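Local coordinates for pyridoxine 4-oxidase (Mesorhizobium loti, PDB 4HA6), which oxidises pyridoxine to pyridoxal with molecular oxygen, using FAD as cofactor, as a member of the GMC oxidoreductase family, at residues G10-L15 with A495-F500; R400-S405 with A431-F436; G91-H96 with M317-A322; S263-H268 with L465-L470. One frame throughout, in Å; residues are numbered along the deposited sequence.

Interactions 1 and 3 meet the same FAD at two places. Interaction 1 holds the diphosphate at a helix start, and interaction 3 holds the pyrimidine edge of the flavin. Their centres are 22 Å apart and their nearest atoms about 7 Å. Interaction 3 also brings the side chain of M93 to about 4 Å from the bound pyridoxamine. Interaction 4 lies farther out, with the side chain of I265 about 13 Å from FAD, but touches interaction 1, where L465 CD1 packs 3.8 Å from I496 CG2. Interaction 2, away from the annotated sites, backs onto interaction 3: A404 CB lies 4.0 Å from M320 SD. Interactions 1 and 2 are on opposite sides of the chain's centre, 37 Å apart between centres.

Interaction 1: residues G10-L15 with A495-F500; sequences GSAGSL and AIAETF. With FAD (flavin-adenine dinucleotide), chain B.
A12 and A497 lie where helix segments 11-15 and 495-500, running in roughly the same direction at 32°, bring their CA atoms to 5.3 Å. Small residues permit this approach: A12 CB meets A497 CB at 4.0 Å. One turn on, L15 reaches over the second helix. Its CG stands anti to the backbone N (chi1 -171°), which carries CD2 to 3.9 Å from A497 CB and to 3.8 Å from both E498 N and E498 OE2; the L15 and E498 side chains cross at about a right angle. E498 OE1 is held by salt bridges to R19 and R502. On the FAD side, the helix start faces the diphosphate. S11 N donates to FAD O1A (3.0 Å) and A12 N to FAD O1P (3.1 Å), while S11 OG shares a hydrogen bond with FAD O4'. G10, lacking a side chain, lets FAD O5B approach its CA to 3.3 Å. S14 OG and S14 N both bind G10 O, tying off the first turn. Residues 10-15 are consistent with the glycine-rich Rossmann turn between strand 4-7 and helix 11-20; helix 490-506 packs beside it, with helix 114-124 touching E498 and W199 of helix 195-199 touching L15.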
# COMPACT_ATOMS: atom_id res chain seq x y z
N GLY A 10 -3.92 -3.03 -11.80
CA GLY A 10 -3.70 -3.41 -10.42
C GLY A 10 -4.91 -3.07 -9.57
O GLY A 10 -6.04 -3.29 -9.99
N SER A 11 -4.70 -2.55 -8.37
CA SER A 11 -5.84 -2.26 -7.51
C SER A 11 -6.70 -1.14 -8.09
O SER A 11 -7.88 -1.35 -8.37
CB SER A 11 -5.38 -1.89 -6.10
OG SER A 11 -4.67 -2.99 -5.56
N ALA A 12 -6.09 0.02 -8.31
CA ALA A 12 -6.78 1.18 -8.88
C ALA A 12 -7.26 0.94 -10.31
O ALA A 12 -8.36 1.37 -10.70
CB ALA A 12 -5.84 2.39 -8.86
N GLY A 13 -6.41 0.29 -11.11
CA GLY A 13 -6.75 -0.01 -12.49
C GLY A 13 -7.94 -0.96 -12.61
O GLY A 13 -8.79 -0.77 -13.47
N SER A 14 -7.98 -2.00 -11.77
CA SER A 14 -9.08 -2.96 -11.86
C SER A 14 -10.41 -2.27 -11.56
O SER A 14 -11.39 -2.46 -12.29
CB SER A 14 -8.87 -4.13 -10.90
OG SER A 14 -7.71 -4.86 -11.24
N LEU A 15 -10.41 -1.43 -10.52
CA LEU A 15 -11.60 -0.65 -10.13
C LEU A 15 -12.05 0.29 -11.24
O LEU A 15 -13.25 0.48 -11.46
CB LEU A 15 -11.33 0.16 -8.85
CG LEU A 15 -12.52 0.88 -8.19
CD1 LEU A 15 -12.25 1.03 -6.68
CD2 LEU A 15 -12.83 2.26 -8.81
N ALA A 495 -10.08 4.16 -2.52
CA ALA A 495 -10.82 5.42 -2.38
C ALA A 495 -10.37 6.46 -3.43
O ALA A 495 -11.20 7.14 -4.02
CB ALA A 495 -10.70 5.97 -0.98
N ILE A 496 -9.07 6.55 -3.68
CA ILE A 496 -8.58 7.44 -4.73
C ILE A 496 -9.18 7.08 -6.09
O ILE A 496 -9.57 7.96 -6.87
CB ILE A 496 -7.03 7.40 -4.85
CG1 ILE A 496 -6.40 8.05 -3.63
CG2 ILE A 496 -6.54 8.15 -6.12
CD1 ILE A 496 -4.90 7.91 -3.59
N ALA A 497 -9.24 5.80 -6.38
CA ALA A 497 -9.73 5.39 -7.69
C ALA A 497 -11.24 5.68 -7.80
O ALA A 497 -11.71 6.23 -8.81
CB ALA A 497 -9.42 3.95 -7.96
N GLU A 498 -12.00 5.33 -6.76
CA GLU A 498 -13.44 5.57 -6.77
C GLU A 498 -13.76 7.06 -6.90
O GLU A 498 -14.66 7.42 -7.66
CB GLU A 498 -14.14 4.96 -5.55
CG GLU A 498 -15.65 5.24 -5.47
CD GLU A 498 -16.46 4.70 -6.65
OE1 GLU A 498 -17.58 5.21 -6.88
OE2 GLU A 498 -16.01 3.75 -7.34
N THR A 499 -13.04 7.93 -6.19
CA THR A 499 -13.38 9.35 -6.34
C THR A 499 -13.06 9.85 -7.76
O THR A 499 -13.78 10.69 -8.30
CB THR A 499 -12.89 10.33 -5.19
OG1 THR A 499 -11.84 11.18 -5.65
CG2 THR A 499 -12.50 9.62 -3.91
N PHE A 500 -12.02 9.31 -8.38
CA PHE A 500 -11.76 9.68 -9.76
C PHE A 500 -12.84 9.14 -10.71
O PHE A 500 -13.18 9.79 -11.70
CB PHE A 500 -10.39 9.24 -10.22
CG PHE A 500 -10.12 9.56 -11.66
CD1 PHE A 500 -10.39 8.64 -12.66
CD2 PHE A 500 -9.63 10.81 -12.01
CE1 PHE A 500 -10.15 8.94 -13.99
CE2 PHE A 500 -9.38 11.12 -13.33
CZ PHE A 500 -9.65 10.19 -14.33
PA FAD B . -0.65 -1.88 -8.03
O1A FAD B . -1.84 -2.58 -7.39
O2A FAD B . 0.73 -2.34 -7.67
O5B FAD B . -0.86 -1.97 -9.63
C5B FAD B . 0.14 -1.64 -10.59
C4B FAD B . -0.20 -2.47 -11.82
O4B FAD B . 0.26 -1.85 -13.03
C3B FAD B . 0.46 -3.84 -11.75
O3B FAD B . -0.54 -4.80 -12.12
C2B FAD B . 1.59 -3.78 -12.79
O2B FAD B . 1.84 -5.07 -13.37
C1B FAD B . 1.04 -2.78 -13.80
N9A FAD B . 2.08 -1.98 -14.53
C8A FAD B . 3.17 -1.40 -14.00
N7A FAD B . 3.87 -0.74 -14.97
C5A FAD B . 3.22 -0.89 -16.14
C6A FAD B . 3.41 -0.44 -17.55
N6A FAD B . 4.49 0.33 -17.90
N1A FAD B . 2.48 -0.83 -18.47
C2A FAD B . 1.41 -1.58 -18.13
N3A FAD B . 1.18 -2.01 -16.87
C4A FAD B . 2.03 -1.71 -15.84
N1 FAD B . -2.19 -2.91 1.51
C2 FAD B . -3.16 -3.01 2.44
O2 FAD B . -3.94 -2.04 2.59
N3 FAD B . -3.30 -4.08 3.24
C4 FAD B . -2.49 -5.15 3.15
O4 FAD B . -2.62 -6.14 3.91
C4X FAD B . -1.40 -5.12 2.15
N5 FAD B . -0.53 -6.15 2.00
C5X FAD B . 0.45 -6.10 1.07
C6 FAD B . 1.33 -7.17 0.92
C7 FAD B . 2.33 -7.13 -0.05
C7M FAD B . 3.28 -8.29 -0.20
C8 FAD B . 2.45 -5.93 -0.94
C8M FAD B . 3.54 -5.89 -1.98
C9 FAD B . 1.57 -4.86 -0.80
C9A FAD B . 0.58 -4.91 0.18
N10 FAD B . -0.31 -3.83 0.33
C10 FAD B . -1.31 -3.91 1.31
C1' FAD B . -0.19 -2.65 -0.52
C2' FAD B . -1.26 -2.57 -1.60
O2' FAD B . -1.40 -3.85 -2.24
C3' FAD B . -0.81 -1.51 -2.60
O3' FAD B . -0.50 -0.31 -1.89
C4' FAD B . -1.88 -1.25 -3.65
O4' FAD B . -2.19 -2.49 -4.30
C5' FAD B . -1.41 -0.20 -4.67
O5' FAD B . -2.24 -0.31 -5.83
P FAD B . -1.90 0.55 -7.13
O1P FAD B . -3.09 0.58 -8.07
O2P FAD B . -1.26 1.86 -6.71
O3P FAD B . -0.71 -0.29 -7.79

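Interaction 2: residues R400-S405 with A431-F436; sequences RALEAS and AEMDDF
L402 CD1 is the point on which the contact turns: it lies 3.8 Å from M433 SD and 4.0 Å from M433 CE, and its third neighbour is F436 CD1 at 4.1 Å. The methyl comes to the F436 ring at an oblique slant. M433 leaves its helix with CG beside the backbone N (chi1 -67°) and bends again at both later torsions, which lays the thioether across the leucine branch. At the outer margin, the M433 methyl brushes the aliphatic part of E403, with CE 4.3 Å from CG. No hydrogen bond joins the two segments; their touching atoms are apolar. E403 is steadied from its own helix. R400 approaches it side-on, with NE (3.1 Å) and NH2 (3.0 Å) both donating to E403 OE1. Both nitrogens come from the same face of the carboxylate, above its plane, while OE1 lies in the guanidinium plane. The remaining nitrogen, R400 NH1, makes a salt bridge to E396. Farther out, D434 pairs with R395 and R399, adding charged links between the two helices, and F360 of strand 355-362 touches both L402 and F436. F347, L423 and P424 also touch the phenyl ring. Helices 392-409 and 430-440 pass nearly at right angles, 87° between the local axes. Helix 392-409 also rests on strands 333-338 and 355-362 of an antiparallel sheet, the helix-backed sheet characteristic of the substrate-binding domain of GMC oxidoreductases.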
# COMPACT_ATOMS: atom_id res chain seq x y z
N ARG A 400 10.01 4.56 20.60
CA ARG A 400 8.73 4.51 21.30
C ARG A 400 7.97 3.25 20.89
O ARG A 400 7.35 2.58 21.73
CB ARG A 400 7.90 5.77 21.06
CG ARG A 400 8.59 7.10 21.44
CD ARG A 400 8.77 7.29 22.95
NE ARG A 400 9.94 6.57 23.48
CZ ARG A 400 11.20 6.99 23.38
NH1 ARG A 400 11.50 8.14 22.78
NH2 ARG A 400 12.18 6.25 23.89
N ALA A 401 8.05 2.90 19.60
CA ALA A 401 7.29 1.73 19.10
C ALA A 401 7.87 0.45 19.70
O ALA A 401 7.11 -0.40 20.19
CB ALA A 401 7.30 1.67 17.58
N LEU A 402 9.19 0.30 19.64
CA LEU A 402 9.87 -0.87 20.22
C LEU A 402 9.54 -0.95 21.70
O LEU A 402 9.31 -2.03 22.25
CB LEU A 402 11.38 -0.74 20.10
CG LEU A 402 12.26 -1.99 19.89
CD1 LEU A 402 13.67 -1.74 20.40
CD2 LEU A 402 11.69 -3.30 20.45
N GLU A 403 9.54 0.21 22.36
CA GLU A 403 9.24 0.19 23.78
C GLU A 403 7.81 -0.22 24.04
O GLU A 403 7.54 -0.90 25.02
CB GLU A 403 9.56 1.54 24.43
CG GLU A 403 11.05 1.76 24.51
CD GLU A 403 11.41 3.04 25.19
OE1 GLU A 403 10.58 3.99 25.15
OE2 GLU A 403 12.53 3.10 25.74
N ALA A 404 6.90 0.18 23.16
CA ALA A 404 5.51 -0.18 23.36
C ALA A 404 5.36 -1.68 23.17
O ALA A 404 4.62 -2.34 23.90
CB ALA A 404 4.61 0.58 22.41
N SER A 405 6.09 -2.20 22.19
CA SER A 405 6.01 -3.62 21.84
C SER A 405 6.48 -4.51 22.99
O SER A 405 5.85 -5.53 23.31
CB SER A 405 6.89 -3.89 20.60
OG SER A 405 6.77 -5.25 20.21
N ALA A 431 21.53 4.40 21.38
CA ALA A 431 22.32 3.94 20.24
C ALA A 431 22.15 2.44 20.01
O ALA A 431 22.04 2.00 18.86
CB ALA A 431 23.78 4.28 20.42
N GLU A 432 22.16 1.66 21.09
CA GLU A 432 21.97 0.21 20.97
C GLU A 432 20.58 -0.14 20.45
O GLU A 432 20.41 -1.08 19.65
CB GLU A 432 22.24 -0.51 22.30
CG GLU A 432 23.71 -0.47 22.74
CD GLU A 432 23.99 -1.39 23.92
OE1 GLU A 432 25.17 -1.46 24.34
OE2 GLU A 432 23.05 -2.05 24.41
N MET A 433 19.57 0.58 20.93
CA MET A 433 18.22 0.38 20.43
C MET A 433 18.14 0.78 18.96
O MET A 433 17.50 0.10 18.15
CB MET A 433 17.24 1.23 21.22
CG MET A 433 17.08 0.81 22.65
SD MET A 433 15.36 0.42 22.96
CE MET A 433 14.60 1.79 22.09
N ASP A 434 18.76 1.91 18.63
CA ASP A 434 18.76 2.40 17.26
C ASP A 434 19.39 1.35 16.34
O ASP A 434 18.93 1.15 15.21
CB ASP A 434 19.53 3.72 17.15
CG ASP A 434 18.71 4.93 17.60
OD1 ASP A 434 17.55 4.76 18.06
OD2 ASP A 434 19.23 6.07 17.49
N ASP A 435 20.44 0.69 16.82
CA ASP A 435 21.17 -0.28 16.00
C ASP A 435 20.33 -1.52 15.75
O ASP A 435 20.24 -2.02 14.62
CB ASP A 435 22.51 -0.68 16.64
CG ASP A 435 23.30 -1.65 15.76
OD1 ASP A 435 23.70 -1.25 14.64
OD2 ASP A 435 23.50 -2.81 16.17
N PHE A 436 19.70 -2.03 16.80
CA PHE A 436 18.78 -3.14 16.64
C PHE A 436 17.64 -2.78 15.68
O PHE A 436 17.30 -3.57 14.78
CB PHE A 436 18.20 -3.57 17.97
CG PHE A 436 17.13 -4.60 17.83
CD1 PHE A 436 15.79 -4.24 17.88
CD2 PHE A 436 17.46 -5.94 17.61
CE1 PHE A 436 14.78 -5.19 17.73
CE2 PHE A 436 16.46 -6.90 17.47
CZ PHE A 436 15.12 -6.52 17.52

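Interaction 3: residues G91-H96 with M317-A322; sequences GYMRGH and MAYMRA. With FAD (flavin-adenine dinucleotide), chain B.
The end methyl of M93 abuts two residues of strand 314-320, both on the same side of it: CE lies 3.8 Å from M317 CG and equally 3.8 Å from Y319 OH. That methyl is the tight part of the contact. M93 CG sits beside the backbone N and the chain then bends at chi2 (75°), swinging the thioether toward the strand, where it crosses M317 at about a right angle and Y319 obliquely. The side chain of M93 also comes to about 4 Å from the bound pyridoxamine, and Y319 touches P488, a residue of the pyridoxamine pocket. Away from this knot the segments diverge. H96 and R321, both partly exposed, turn to partners of their own: H96 ND1 caps the S98 amide at the start of helix 97-107, and R321 NH1 bonds to the carbonyl of Q330. At the other end, the backbone of G91 meets the flavin. G91 N donates to FAD O4 at 2.7 Å, and FAD N3 donates in return to G91 O at 2.8 Å. G91, with no side chain, lets its backbone come this close to FAD O4. The protein contact is thus apolar apart from the Y319 hydroxyl, and no hydrogen bond crosses it, whereas the paired donor and acceptor of G91 match the O4/N3 edge of the flavin and hold its orientation.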
# COMPACT_ATOMS: atom_id res chain seq x y z
N GLY A 91 -5.11 -6.98 4.55
CA GLY A 91 -5.62 -6.13 5.61
C GLY A 91 -6.38 -4.97 5.00
O GLY A 91 -5.94 -4.43 3.96
N TYR A 92 -7.51 -4.61 5.60
CA TYR A 92 -8.29 -3.45 5.15
C TYR A 92 -8.34 -2.38 6.25
O TYR A 92 -9.02 -2.57 7.27
CB TYR A 92 -9.71 -3.87 4.76
CG TYR A 92 -10.53 -2.77 4.13
CD1 TYR A 92 -10.39 -2.44 2.78
CD2 TYR A 92 -11.46 -2.05 4.89
CE1 TYR A 92 -11.16 -1.43 2.20
CE2 TYR A 92 -12.23 -1.04 4.32
CZ TYR A 92 -12.07 -0.73 2.98
OH TYR A 92 -12.83 0.28 2.44
N MET A 93 -7.62 -1.29 6.03
CA MET A 93 -7.59 -0.17 6.98
C MET A 93 -7.82 1.12 6.19
O MET A 93 -6.97 1.50 5.39
CB MET A 93 -6.20 -0.08 7.65
CG MET A 93 -5.91 -1.14 8.72
SD MET A 93 -5.52 -2.79 8.08
CE MET A 93 -4.55 -3.41 9.47
N ARG A 94 -8.94 1.80 6.43
CA ARG A 94 -9.19 3.07 5.73
C ARG A 94 -8.09 4.09 6.03
O ARG A 94 -7.60 4.79 5.14
CB ARG A 94 -10.53 3.68 6.17
CG ARG A 94 -11.77 2.91 5.77
CD ARG A 94 -12.99 3.60 6.40
NE ARG A 94 -14.23 3.03 5.89
CZ ARG A 94 -15.45 3.42 6.28
NH1 ARG A 94 -15.58 4.39 7.18
NH2 ARG A 94 -16.52 2.84 5.77
N GLY A 95 -7.68 4.15 7.30
CA GLY A 95 -6.80 5.21 7.75
C GLY A 95 -7.57 6.00 8.79
O GLY A 95 -8.72 5.68 9.08
N HIS A 96 -6.93 7.02 9.37
CA HIS A 96 -7.54 7.85 10.40
C HIS A 96 -7.92 9.19 9.78
O HIS A 96 -7.19 9.70 8.93
CB HIS A 96 -6.53 8.07 11.53
CG HIS A 96 -7.06 8.89 12.66
ND1 HIS A 96 -6.93 10.26 12.71
CD2 HIS A 96 -7.71 8.53 13.79
CE1 HIS A 96 -7.48 10.71 13.83
NE2 HIS A 96 -7.97 9.68 14.50
N MET A 317 -3.08 -5.53 14.26
CA MET A 317 -2.31 -4.31 14.49
C MET A 317 -2.96 -3.55 15.62
O MET A 317 -4.19 -3.41 15.64
CB MET A 317 -2.35 -3.39 13.27
CG MET A 317 -1.74 -3.96 12.02
SD MET A 317 -0.10 -4.52 12.41
CE MET A 317 -0.43 -6.28 12.30
N ALA A 318 -2.14 -3.04 16.54
CA ALA A 318 -2.62 -2.13 17.56
C ALA A 318 -1.98 -0.77 17.32
O ALA A 318 -0.78 -0.60 17.58
CB ALA A 318 -2.27 -2.65 18.95
N TYR A 319 -2.76 0.18 16.81
CA TYR A 319 -2.29 1.56 16.65
C TYR A 319 -2.49 2.33 17.95
O TYR A 319 -3.44 2.07 18.68
CB TYR A 319 -3.05 2.24 15.51
CG TYR A 319 -2.88 1.47 14.23
CD1 TYR A 319 -1.77 1.69 13.42
CD2 TYR A 319 -3.78 0.48 13.85
CE1 TYR A 319 -1.58 0.97 12.25
CE2 TYR A 319 -3.61 -0.25 12.67
CZ TYR A 319 -2.49 0.00 11.89
OH TYR A 319 -2.25 -0.70 10.72
N MET A 320 -1.59 3.27 18.24
CA MET A 320 -1.67 4.00 19.50
C MET A 320 -0.82 5.27 19.46
O MET A 320 -0.08 5.53 18.50
CB MET A 320 -1.21 3.09 20.65
CG MET A 320 0.26 2.64 20.54
SD MET A 320 0.71 1.19 21.55
CE MET A 320 0.09 -0.15 20.54
N ARG A 321 -0.93 6.08 20.51
CA ARG A 321 -0.07 7.23 20.62
C ARG A 321 1.29 6.71 21.08
O ARG A 321 1.39 5.62 21.65
CB ARG A 321 -0.66 8.26 21.59
CG ARG A 321 -2.04 8.78 21.18
CD ARG A 321 -1.99 9.63 19.90
NE ARG A 321 -1.35 10.91 20.16
CZ ARG A 321 -1.16 11.86 19.24
NH1 ARG A 321 -1.58 11.67 17.99
NH2 ARG A 321 -0.56 12.99 19.58
N ALA A 322 2.34 7.47 20.81
CA ALA A 322 3.69 7.02 21.17
C ALA A 322 4.00 7.11 22.67
O ALA A 322 4.95 6.47 23.12
CB ALA A 322 4.71 7.80 20.37
PA FAD B . -0.65 -1.88 -8.03
O1A FAD B . -1.84 -2.58 -7.39
O2A FAD B . 0.73 -2.34 -7.67
O5B FAD B . -0.86 -1.97 -9.63
C5B FAD B . 0.14 -1.64 -10.59
C4B FAD B . -0.20 -2.47 -11.82
O4B FAD B . 0.26 -1.85 -13.03
C3B FAD B . 0.46 -3.84 -11.75
O3B FAD B . -0.54 -4.80 -12.12
C2B FAD B . 1.59 -3.78 -12.79
O2B FAD B . 1.84 -5.07 -13.37
C1B FAD B . 1.04 -2.78 -13.80
N9A FAD B . 2.08 -1.98 -14.53
C8A FAD B . 3.17 -1.40 -14.00
N7A FAD B . 3.87 -0.74 -14.97
C5A FAD B . 3.22 -0.89 -16.14
C6A FAD B . 3.41 -0.44 -17.55
N6A FAD B . 4.49 0.33 -17.90
N1A FAD B . 2.48 -0.83 -18.47
C2A FAD B . 1.41 -1.58 -18.13
N3A FAD B . 1.18 -2.01 -16.87
C4A FAD B . 2.03 -1.71 -15.84
N1 FAD B . -2.19 -2.91 1.51
C2 FAD B . -3.16 -3.01 2.44
O2 FAD B . -3.94 -2.04 2.59
N3 FAD B . -3.30 -4.08 3.24
C4 FAD B . -2.49 -5.15 3.15
O4 FAD B . -2.62 -6.14 3.91
C4X FAD B . -1.40 -5.12 2.15
N5 FAD B . -0.53 -6.15 2.00
C5X FAD B . 0.45 -6.10 1.07
C6 FAD B . 1.33 -7.17 0.92
C7 FAD B . 2.33 -7.13 -0.05
C7M FAD B . 3.28 -8.29 -0.20
C8 FAD B . 2.45 -5.93 -0.94
C8M FAD B . 3.54 -5.89 -1.98
C9 FAD B . 1.57 -4.86 -0.80
C9A FAD B . 0.58 -4.91 0.18
N10 FAD B . -0.31 -3.83 0.33
C10 FAD B . -1.31 -3.91 1.31
C1' FAD B . -0.19 -2.65 -0.52
C2' FAD B . -1.26 -2.57 -1.60
O2' FAD B . -1.40 -3.85 -2.24
C3' FAD B . -0.81 -1.51 -2.60
O3' FAD B . -0.50 -0.31 -1.89
C4' FAD B . -1.88 -1.25 -3.65
O4' FAD B . -2.19 -2.49 -4.30
C5' FAD B . -1.41 -0.20 -4.67
O5' FAD B . -2.24 -0.31 -5.83
P FAD B . -1.90 0.55 -7.13
O1P FAD B . -3.09 0.58 -8.07
O2P FAD B . -1.26 1.86 -6.71
O3P FAD B . -0.71 -0.29 -7.79

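Interaction 4: residues S263-H268 with L465-L470; sequences SGIGPH and LRLKAL
R466 NH1 grips two carbonyls of its own loop, one of them belonging to L470, whose side chain meets I265 across the contact. Its bond to L470 O is 2.8 Å with an N-H...O angle of 155°, and the one to K468 O is 3.1 Å; in each case the donor stands above the carbonyl plane. R466 NH2 has a separate salt bridge to D462. The NH1 bonds set the edge of the guanidinium against the type I turn L467-L470, which is closed by L470 N donating to L467 O (3.2 Å). The turn presents L467 and L470 to the same isoleucine. I265 and L470 reach toward each other tip to tip, CD1 to CD1 at 4.0 Å. For I265 the CG1 branch leaves beside the backbone N (chi1 -59°) and then runs extended, which brings CD1 out to the leucine. Its other branch, CG2, touches L467 CD2 more distantly at 4.3 Å. I265 belongs to the short strand 265-266, entered through a Schellman motif in which G264, at positive phi, ends helix 252-262. That strand pairs in parallel with 280-281, and I280 packs against I265, A469 and L470 alike. L467 pairs through its backbone with L473, leading into strand 473-475, an edge strand of the parallel Rossmann-type sheet. L223 of strand 217-224 also touches I265, and V460 touches L467.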
# COMPACT_ATOMS: atom_id res chain seq x y z
N SER A 263 9.02 8.91 -20.74
CA SER A 263 8.31 9.71 -21.75
C SER A 263 8.86 11.12 -21.81
O SER A 263 8.35 11.95 -22.56
CB SER A 263 6.82 9.76 -21.45
OG SER A 263 6.26 8.46 -21.36
N GLY A 264 9.91 11.39 -21.03
CA GLY A 264 10.53 12.70 -21.05
C GLY A 264 9.78 13.69 -20.18
O GLY A 264 9.91 14.90 -20.35
N ILE A 265 8.99 13.17 -19.24
CA ILE A 265 8.27 14.03 -18.30
C ILE A 265 8.81 13.78 -16.90
O ILE A 265 8.69 12.67 -16.36
CB ILE A 265 6.75 13.73 -18.34
CG1 ILE A 265 6.18 13.96 -19.75
CG2 ILE A 265 6.02 14.59 -17.34
CD1 ILE A 265 4.69 13.62 -19.85
N GLY A 266 9.43 14.80 -16.31
CA GLY A 266 10.15 14.62 -15.05
C GLY A 266 11.32 15.57 -14.87
O GLY A 266 11.49 16.51 -15.64
N PRO A 267 12.14 15.33 -13.83
CA PRO A 267 13.29 16.19 -13.52
C PRO A 267 14.28 16.22 -14.68
O PRO A 267 14.78 15.17 -15.07
CB PRO A 267 13.92 15.50 -12.30
CG PRO A 267 12.83 14.61 -11.73
CD PRO A 267 12.06 14.16 -12.94
N HIS A 268 14.55 17.41 -15.22
CA HIS A 268 15.38 17.57 -16.42
C HIS A 268 16.72 16.92 -16.17
O HIS A 268 17.26 16.22 -17.03
CB HIS A 268 15.55 19.07 -16.72
CG HIS A 268 16.21 19.38 -18.03
ND1 HIS A 268 16.38 20.68 -18.47
CD2 HIS A 268 16.74 18.59 -18.99
CE1 HIS A 268 16.99 20.67 -19.65
NE2 HIS A 268 17.22 19.41 -19.98
N LEU A 465 -6.52 15.18 -9.94
CA LEU A 465 -5.57 14.11 -10.33
C LEU A 465 -5.03 14.24 -11.75
O LEU A 465 -4.49 13.27 -12.33
CB LEU A 465 -6.16 12.70 -10.10
CG LEU A 465 -6.77 12.42 -8.72
CD1 LEU A 465 -7.26 10.98 -8.60
CD2 LEU A 465 -5.79 12.75 -7.60
N ARG A 466 -5.15 15.45 -12.31
CA ARG A 466 -4.66 15.74 -13.65
C ARG A 466 -3.19 16.18 -13.56
O ARG A 466 -2.86 17.08 -12.78
CB ARG A 466 -5.51 16.84 -14.29
CG ARG A 466 -5.16 17.17 -15.73
CD ARG A 466 -5.78 18.52 -16.16
NE ARG A 466 -5.44 19.57 -15.19
CZ ARG A 466 -4.38 20.37 -15.26
NH1 ARG A 466 -3.52 20.30 -16.28
NH2 ARG A 466 -4.18 21.27 -14.30
N LEU A 467 -2.31 15.54 -14.33
CA LEU A 467 -0.93 16.02 -14.41
C LEU A 467 -0.96 17.50 -14.79
O LEU A 467 -1.57 17.86 -15.79
CB LEU A 467 -0.14 15.26 -15.47
CG LEU A 467 1.35 15.63 -15.39
CD1 LEU A 467 2.08 14.53 -14.67
CD2 LEU A 467 1.95 15.89 -16.76
N LYS A 468 -0.33 18.36 -13.98
CA LYS A 468 -0.50 19.80 -14.12
C LYS A 468 -0.06 20.35 -15.49
O LYS A 468 -0.58 21.36 -15.95
CB LYS A 468 0.19 20.56 -12.98
CG LYS A 468 -0.43 20.29 -11.60
CD LYS A 468 -0.13 21.40 -10.57
CE LYS A 468 -1.06 21.25 -9.36
NZ LYS A 468 -0.91 22.34 -8.33
N ALA A 469 0.86 19.67 -16.16
CA ALA A 469 1.41 20.20 -17.42
C ALA A 469 0.64 19.79 -18.67
O ALA A 469 1.00 20.23 -19.77
CB ALA A 469 2.90 19.84 -17.56
N LEU A 470 -0.39 18.95 -18.53
CA LEU A 470 -1.11 18.43 -19.70
C LEU A 470 -2.64 18.41 -19.51
O LEU A 470 -3.13 18.46 -18.38
CB LEU A 470 -0.61 17.03 -20.05
CG LEU A 470 0.84 16.93 -20.53
CD1 LEU A 470 1.24 15.49 -20.74
CD2 LEU A 470 1.06 17.71 -21.79